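Local coordinates for ThiJ/PfpI family protein (Francisella tularensis subsp. novicida, PDB 4P5P), which probably acts as a glyoxalase III-like enzyme of the DJ-1/PfpI family, is named a rapid encystment protein and probably contributes to the virulence of this bacterium, at residues G146-R151 with V181-K186; R151-T156 with S201-A206. One frame throughout, in Å; residues are numbered along the deposited sequence. Where two conformers were deposited one is given.

Interaction 1 (G146-R151 with V181-K186); sequences GQNIIR and VEAGAK
I150 lays its CD1 methyl over two alanine methyls of the facing turn, 3.9 Å from A185 CB and 4.0 Å from A183 CB. CG1 takes the cramped position between backbone N and carbonyl carbon (chi1 67°), which carries CD1 across to them. N148 touches A183 as well: its CB lies 3.6 Å from A183 O, while ND2 rests against A183 CB. Between the backbones the fit is close, with A185 CA 3.4 Å from I150 O and R151 CA 3.5 Å from G184 O, both CA-H...O contacts. G184, with its positive phi, belongs to a Schellman motif that ends helix 176-182, and with no side chain in the way R151 CB can approach it. On the facing side a type I turn from N148 to R151 is pinned by N148 O, which accepts from R151 N and, on the opposite face of its carbonyl plane, from R151 NH1 (3.0 Å). The guanidinium is covered on one face by Q147 CB, and N148 OD1 is bonded to K142. The contact thus sets the end of helix 176-182 against the turn before strand 154-155, whose far side, through I149, packs on helix 112-123.

Interaction 2 (R151-T156 with S201-A206); sequences RDKEVT and SKIITA
K153 runs from its CB, which points toward 201-206, out along an extended chain that bends only at its last torsion. CD meets the CD1 methyl of I203 at 3.6 Å, the two side chains crossing at about a right angle. One carbon further, CE lies against S201, 3.5 Å from OG and 3.6 Å from CB. The bend then turns NZ to the carbonyl oxygen of I149, its main partner, with a weak bond to the Y122 hydroxyl; the aliphatic shaft packs on 201-206, while the ammonium group turns back to the loop before its own strand and to helix 112-123.

Toward the other end of the contact, T205 turns OG1 to V155 and T156. This oxygen occupies the position between backbone N and carbonyl carbon (chi1 53°) and accepts a nearly straight hydrogen bond from T156 N at 2.9 Å (168°). It lies 3.3 Å from V155 CA and also hydrogen-bonds a water. The water lies within hydrogen-bonding distance of E154 O and I203 O as well, each at 2.8 Å, and bridges two backbones that have no direct backbone bond to each other. T156 CG2 rests 3.6 Å from A206 C, and T156 OG1 is bonded to S188 O.

Residues 153-156 run almost parallel to 201-206, 11° apart, yet the strands belong to different sheets: 154-155 pairs with 186-187, and 203-206 lies between 127-130 and 197-200 in the main sheet of this flavodoxin-like fold. E154 adds a salt bridge to K198 on strand 197-200, and on the far side of strand 203-206 I204 packs against helix 212-222.

In the fold
From the N terminus, the chain leaves strand 127-130 and reaches 146-151, which runs straight into 151-156 with R151 in common. It then passes helix 160-165 and helix 176-182, whose last turn opens 181-186; this returns to the first of these segments, and interaction 1 closes that loop. Continuing through 186-187 and 197-200, it comes to 201-206, where interaction 2 closes a longer loop on 151-156. The two loops cross rather than nest, since their segments alternate. They are joined directly where G184 bonds D152 and K186 bonds K153, leading into the small parallel sheet of 154-155 and 186-187. Together they tie the end of helix 176-182, through that sheet, to the main sheet.

Interaction 1 (G146-R151 with V181-K186)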
ATOM      1  N   GLY A 146      19.594   6.421  11.015  1.00 17.33           N
ATOM      2  CA  GLY A 146      19.680   5.251  10.181  1.00 16.10           C
ATOM      3  C   GLY A 146      18.998   4.041  10.759  1.00 14.91           C
ATOM      4  O   GLY A 146      19.250   2.930  10.280  1.00 16.92           O
ATOM      5  N   GLN A 147      18.141   4.232  11.768  1.00 15.57           N
ATOM      6  CA  GLN A 147      17.403   3.111  12.342  1.00 15.35           C
ATOM      7  C   GLN A 147      16.019   2.994  11.705  1.00 13.73           C
ATOM      8  O   GLN A 147      15.328   3.980  11.492  1.00 13.64           O
ATOM      9  CB  GLN A 147      17.286   3.257  13.864  1.00 16.16           C
ATOM     10  CG  GLN A 147      18.642   3.219  14.585  1.00 17.52           C
ATOM     11  CD  GLN A 147      19.239   1.812  14.681  1.00 18.69           C
ATOM     12  OE1 GLN A 147      18.528   0.803  14.623  1.00 19.00           O
ATOM     13  NE2 GLN A 147      20.553   1.748  14.849  1.00 20.10           N
ATOM     14  N   ASN A 148      15.605   1.774  11.405  1.00 13.43           N
ATOM     15  CA  ASN A 148      14.297   1.547  10.790  0.56 12.77           C
ATOM     16  C   ASN A 148      13.149   1.943  11.711  1.00 12.64           C
ATOM     17  O   ASN A 148      13.102   1.524  12.857  1.00 13.80           O
ATOM     18  CB  ASN A 148      14.146   0.081  10.402  0.56 14.07           C
ATOM     19  CG  ASN A 148      15.208  -0.381   9.426  0.56 14.17           C
ATOM     20  OD1 ASN A 148      16.367  -0.591   9.795  0.56 14.24           O
ATOM     21  ND2 ASN A 148      14.812  -0.561   8.171  0.56 15.17           N
ATOM     22  N   ILE A 149      12.205   2.726  11.211  1.00 13.28           N
ATOM     23  CA  ILE A 149      11.132   3.174  12.091  1.00 13.67           C
ATOM     24  C   ILE A 149      10.165   2.048  12.461  1.00 14.21           C
ATOM     25  O   ILE A 149       9.433   2.188  13.447  1.00 14.46           O
ATOM     26  CB  ILE A 149      10.317   4.365  11.499  1.00 15.27           C
ATOM     27  CG1 ILE A 149       9.523   3.960  10.240  1.00 15.94           C
ATOM     28  CG2 ILE A 149      11.245   5.543  11.250  1.00 16.52           C
ATOM     29  CD1 ILE A 149       8.482   4.992   9.798  1.00 16.16           C
ATOM     30  N   ILE A 150      10.154   0.950  11.703  1.00 13.63           N
ATOM     31  CA  ILE A 150       9.280  -0.164  12.058  1.00 14.74           C
ATOM     32  C   ILE A 150       9.945  -1.161  13.003  1.00 15.04           C
ATOM     33  O   ILE A 150       9.301  -2.139  13.389  1.00 16.47           O
ATOM     34  CB  ILE A 150       8.755  -0.948  10.821  1.00 14.85           C
ATOM     35  CG1 ILE A 150       9.882  -1.690  10.093  1.00 14.81           C
ATOM     36  CG2 ILE A 150       8.005  -0.013   9.880  1.00 15.70           C
ATOM     37  CD1 ILE A 150       9.384  -2.554   8.953  1.00 16.27           C
ATOM     38  N   ARG A 151      11.197  -0.935  13.394  1.00 15.35           N
ATOM     39  CA  ARG A 151      11.822  -1.846  14.367  1.00 15.17           C
ATOM     40  C   ARG A 151      11.005  -1.861  15.659  1.00 16.49           C
ATOM     41  O   ARG A 151      10.540  -0.830  16.127  1.00 17.70           O
ATOM     42  CB  ARG A 151      13.281  -1.470  14.650  1.00 15.01           C
ATOM     43  CG  ARG A 151      13.497  -0.240  15.506  1.00 16.21           C
ATOM     44  CD  ARG A 151      14.940   0.242  15.328  1.00 15.72           C
ATOM     45  NE  ARG A 151      15.348   1.291  16.258  1.00 16.47           N
ATOM     46  CZ  ARG A 151      14.931   2.552  16.212  1.00 15.06           C
ATOM     47  NH1 ARG A 151      14.060   2.939  15.285  1.00 15.23           N
ATOM     48  NH2 ARG A 151      15.395   3.430  17.097  1.00 15.59           N
ATOM     49  N   VAL A 181      11.046  -8.887   9.039  1.00 16.20           N
ATOM     50  CA  VAL A 181      11.742  -9.448  10.190  1.00 16.59           C
ATOM     51  C   VAL A 181      13.180  -8.924  10.238  1.00 18.12           C
ATOM     52  O   VAL A 181      13.650  -8.489  11.295  1.00 18.49           O
ATOM     53  CB  VAL A 181      11.724 -10.998  10.162  1.00 17.08           C
ATOM     54  CG1 VAL A 181      12.658 -11.595  11.221  1.00 18.70           C
ATOM     55  CG2 VAL A 181      10.293 -11.516  10.380  1.00 17.51           C
ATOM     56  N   GLU A 182      13.877  -8.942   9.108  1.00 18.43           N
ATOM     57  CA  GLU A 182      15.243  -8.411   9.080  1.00 19.38           C
ATOM     58  C   GLU A 182      15.311  -6.935   9.493  1.00 17.88           C
ATOM     59  O   GLU A 182      16.309  -6.497  10.080  1.00 18.29           O
ATOM     60  CB  GLU A 182      15.890  -8.560   7.696  1.00 20.07           C
ATOM     61  CG  GLU A 182      17.316  -7.968   7.689  1.00 22.86           C
ATOM     62  CD  GLU A 182      18.127  -8.270   6.447  1.00 25.68           C
ATOM     63  OE1 GLU A 182      19.297  -7.820   6.401  1.00 25.14           O
ATOM     64  OE2 GLU A 182      17.607  -8.933   5.523  1.00 28.09           O
ATOM     65  N   ALA A 183      14.267  -6.176   9.173  1.00 16.23           N
ATOM     66  CA  ALA A 183      14.207  -4.759   9.518  1.00 15.53           C
ATOM     67  C   ALA A 183      13.989  -4.521  11.016  1.00 15.38           C
ATOM     68  O   ALA A 183      14.084  -3.388  11.492  1.00 16.18           O
ATOM     69  CB  ALA A 183      13.120  -4.077   8.725  1.00 14.68           C
ATOM     70  N   GLY A 184      13.671  -5.586  11.743  1.00 15.44           N
ATOM     71  CA  GLY A 184      13.487  -5.507  13.181  1.00 15.90           C
ATOM     72  C   GLY A 184      12.037  -5.449  13.625  1.00 16.04           C
ATOM     73  O   GLY A 184      11.745  -5.318  14.814  1.00 17.12           O
ATOM     74  N   ALA A 185      11.116  -5.532  12.674  1.00 16.03           N
ATOM     75  CA  ALA A 185       9.694  -5.533  13.013  1.00 15.87           C
ATOM     76  C   ALA A 185       9.269  -6.872  13.612  1.00 16.64           C
ATOM     77  O   ALA A 185       9.943  -7.896  13.430  1.00 17.28           O
ATOM     78  CB  ALA A 185       8.844  -5.215  11.784  1.00 15.99           C
ATOM     79  N   LYS A 186       8.157  -6.836  14.344  1.00 15.99           N
ATOM     80  CA  LYS A 186       7.529  -8.036  14.888  1.00 17.84           C
ATOM     81  C   LYS A 186       6.445  -8.448  13.915  1.00 16.77           C
ATOM     82  O   LYS A 186       5.334  -7.913  13.963  1.00 16.52           O
ATOM     83  CB  LYS A 186       6.957  -7.760  16.278  1.00 20.66           C
ATOM     84  CG  LYS A 186       8.029  -7.345  17.280  1.00 23.34           C
ATOM     85  CD  LYS A 186       7.448  -6.830  18.577  1.00 26.26           C
ATOM     86  CE  LYS A 186       8.548  -6.257  19.458  1.00 29.05           C
ATOM     87  NZ  LYS A 186       8.012  -5.708  20.734  1.00 30.51           N
TER

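Interaction 2 (R151-T156 with S201-A206)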
ATOM      1  N   ARG A 151      11.197  -0.935  13.394  1.00 15.35           N
ATOM      2  CA  ARG A 151      11.822  -1.846  14.367  1.00 15.17           C
ATOM      3  C   ARG A 151      11.005  -1.861  15.659  1.00 16.49           C
ATOM      4  O   ARG A 151      10.540  -0.830  16.127  1.00 17.70           O
ATOM      5  CB  ARG A 151      13.281  -1.470  14.650  1.00 15.01           C
ATOM      6  CG  ARG A 151      13.497  -0.240  15.506  1.00 16.21           C
ATOM      7  CD  ARG A 151      14.940   0.242  15.328  1.00 15.72           C
ATOM      8  NE  ARG A 151      15.348   1.291  16.258  1.00 16.47           N
ATOM      9  CZ  ARG A 151      14.931   2.552  16.212  1.00 15.06           C
ATOM     10  NH1 ARG A 151      14.060   2.939  15.285  1.00 15.23           N
ATOM     11  NH2 ARG A 151      15.395   3.430  17.097  1.00 15.59           N
ATOM     12  N   ASP A 152      10.817  -3.064  16.190  1.00 18.52           N
ATOM     13  CA  ASP A 152      10.091  -3.307  17.439  1.00 20.08           C
ATOM     14  C   ASP A 152       8.584  -3.058  17.322  1.00 20.54           C
ATOM     15  O   ASP A 152       7.872  -3.105  18.326  1.00 22.54           O
ATOM     16  CB  ASP A 152      10.675  -2.455  18.582  1.00 22.03           C
ATOM     17  CG  ASP A 152      12.162  -2.694  18.782  1.00 25.72           C
ATOM     18  OD1 ASP A 152      12.588  -3.852  18.609  1.00 26.00           O
ATOM     19  OD2 ASP A 152      12.899  -1.734  19.111  1.00 28.76           O
ATOM     20  N   LYS A 153       8.084  -2.820  16.113  1.00 18.02           N
ATOM     21  CA  LYS A 153       6.656  -2.585  15.926  0.57 18.02           C
ATOM     22  C   LYS A 153       5.973  -3.820  15.357  1.00 17.32           C
ATOM     23  O   LYS A 153       6.560  -4.569  14.581  1.00 17.07           O
ATOM     24  CB  LYS A 153       6.432  -1.366  15.032  0.57 19.28           C
ATOM     25  CG  LYS A 153       6.879  -0.081  15.729  0.57 21.49           C
ATOM     26  CD  LYS A 153       6.447   1.170  15.011  0.57 22.97           C
ATOM     27  CE  LYS A 153       6.810   2.418  15.817  0.57 24.02           C
ATOM     28  NZ  LYS A 153       8.273   2.514  16.106  0.57 24.45           N
ATOM     29  N   GLU A 154       4.728  -4.027  15.781  1.00 17.40           N
ATOM     30  CA  GLU A 154       3.923  -5.131  15.288  1.00 18.03           C
ATOM     31  C   GLU A 154       3.361  -4.797  13.916  1.00 17.12           C
ATOM     32  O   GLU A 154       2.659  -3.800  13.752  1.00 17.93           O
ATOM     33  CB  GLU A 154       2.800  -5.450  16.268  1.00 19.97           C
ATOM     34  CG  GLU A 154       3.346  -5.754  17.647  1.00 23.88           C
ATOM     35  CD  GLU A 154       2.307  -6.269  18.605  1.00 29.56           C
ATOM     36  OE1 GLU A 154       2.646  -6.454  19.796  1.00 32.52           O
ATOM     37  OE2 GLU A 154       1.155  -6.488  18.175  1.00 32.55           O
ATOM     38  N   VAL A 155       3.712  -5.625  12.943  1.00 15.31           N
ATOM     39  CA  VAL A 155       3.267  -5.459  11.568  1.00 13.38           C
ATOM     40  C   VAL A 155       2.817  -6.790  10.976  1.00 13.98           C
ATOM     41  O   VAL A 155       3.114  -7.874  11.506  1.00 14.70           O
ATOM     42  CB  VAL A 155       4.389  -4.872  10.652  1.00 13.56           C
ATOM     43  CG1 VAL A 155       4.939  -3.575  11.212  1.00 12.76           C
ATOM     44  CG2 VAL A 155       5.519  -5.890  10.436  1.00 14.53           C
ATOM     45  N   THR A 156       2.084  -6.695   9.875  1.00 13.39           N
ATOM     46  CA  THR A 156       1.840  -7.825   9.002  1.00 13.56           C
ATOM     47  C   THR A 156       2.050  -7.377   7.561  1.00 14.40           C
ATOM     48  O   THR A 156       2.586  -6.283   7.319  1.00 13.57           O
ATOM     49  CB  THR A 156       0.415  -8.408   9.211  1.00 14.26           C
ATOM     50  OG1 THR A 156       0.278  -9.635   8.486  1.00 15.48           O
ATOM     51  CG2 THR A 156      -0.662  -7.423   8.772  1.00 14.11           C
ATOM     52  N   SER A 201       1.526   2.343  16.836  1.00 18.21           N
ATOM     53  CA  SER A 201       2.010   3.716  16.710  1.00 17.88           C
ATOM     54  C   SER A 201       1.501   4.408  15.438  1.00 16.36           C
ATOM     55  O   SER A 201       2.231   5.171  14.811  1.00 17.04           O
ATOM     56  CB  SER A 201       3.539   3.727  16.734  1.00 19.33           C
ATOM     57  OG  SER A 201       4.021   3.021  17.867  1.00 23.45           O
ATOM     58  N   LYS A 202       0.247   4.125  15.085  1.00 15.66           N
ATOM     59  CA  LYS A 202      -0.432   4.661  13.901  1.00 16.03           C
ATOM     60  C   LYS A 202       0.210   4.192  12.597  1.00 14.61           C
ATOM     61  O   LYS A 202      -0.055   4.749  11.534  1.00 15.67           O
ATOM     62  CB  LYS A 202      -0.493   6.187  13.955  1.00 18.92           C
ATOM     63  CG  LYS A 202      -1.450   6.727  15.018  1.00 21.48           C
ATOM     64  CD  LYS A 202      -1.576   8.222  14.850  1.00 25.43           C
ATOM     65  CE  LYS A 202      -2.615   8.835  15.734  1.00 29.37           C
ATOM     66  NZ  LYS A 202      -2.681  10.305  15.475  1.00 31.20           N
ATOM     67  N   ILE A 203       1.012   3.133  12.679  1.00 13.08           N
ATOM     68  CA  ILE A 203       1.431   2.385  11.507  1.00 14.16           C
ATOM     69  C   ILE A 203       0.485   1.197  11.394  1.00 13.86           C
ATOM     70  O   ILE A 203       0.492   0.310  12.247  1.00 14.09           O
ATOM     71  CB  ILE A 203       2.885   1.904  11.609  1.00 15.00           C
ATOM     72  CG1 ILE A 203       3.823   3.109  11.703  1.00 15.24           C
ATOM     73  CG2 ILE A 203       3.236   1.024  10.402  1.00 16.78           C
ATOM     74  CD1 ILE A 203       5.264   2.755  12.050  1.00 16.67           C
ATOM     75  N   ILE A 204      -0.324   1.194  10.345  1.00 13.32           N
ATOM     76  CA  ILE A 204      -1.380   0.221  10.164  1.00 13.32           C
ATOM     77  C   ILE A 204      -1.035  -0.642   8.967  1.00 13.69           C
ATOM     78  O   ILE A 204      -0.889  -0.134   7.858  1.00 14.41           O
ATOM     79  CB  ILE A 204      -2.742   0.907   9.960  1.00 14.65           C
ATOM     80  CG1 ILE A 204      -3.066   1.758  11.193  1.00 16.19           C
ATOM     81  CG2 ILE A 204      -3.828  -0.135   9.717  1.00 14.65           C
ATOM     82  CD1 ILE A 204      -4.238   2.692  11.007  1.00 17.79           C
ATOM     83  N   THR A 205      -0.887  -1.936   9.188  1.00 13.31           N
ATOM     84  CA  THR A 205      -0.569  -2.853   8.108  1.00 12.84           C
ATOM     85  C   THR A 205      -1.631  -3.948   8.002  1.00 13.62           C
ATOM     86  O   THR A 205      -2.323  -4.269   8.971  1.00 14.20           O
ATOM     87  CB  THR A 205       0.838  -3.484   8.283  1.00 12.91           C
ATOM     88  OG1 THR A 205       0.962  -4.071   9.582  1.00 12.24           O
ATOM     89  CG2 THR A 205       1.944  -2.435   8.137  1.00 12.51           C
ATOM     90  N   ALA A 206      -1.783  -4.484   6.803  1.00 12.53           N
ATOM     91  CA  ALA A 206      -2.827  -5.459   6.508  1.00 12.59           C
ATOM     92  C   ALA A 206      -2.238  -6.531   5.603  1.00 12.68           C
ATOM     93  O   ALA A 206      -1.326  -6.273   4.822  1.00 14.20           O
ATOM     94  CB  ALA A 206      -4.029  -4.789   5.862  1.00 12.94           C
TER
HETATM   95  O   HOH W   1       1.452  -2.296  11.734  1.00 15.05           O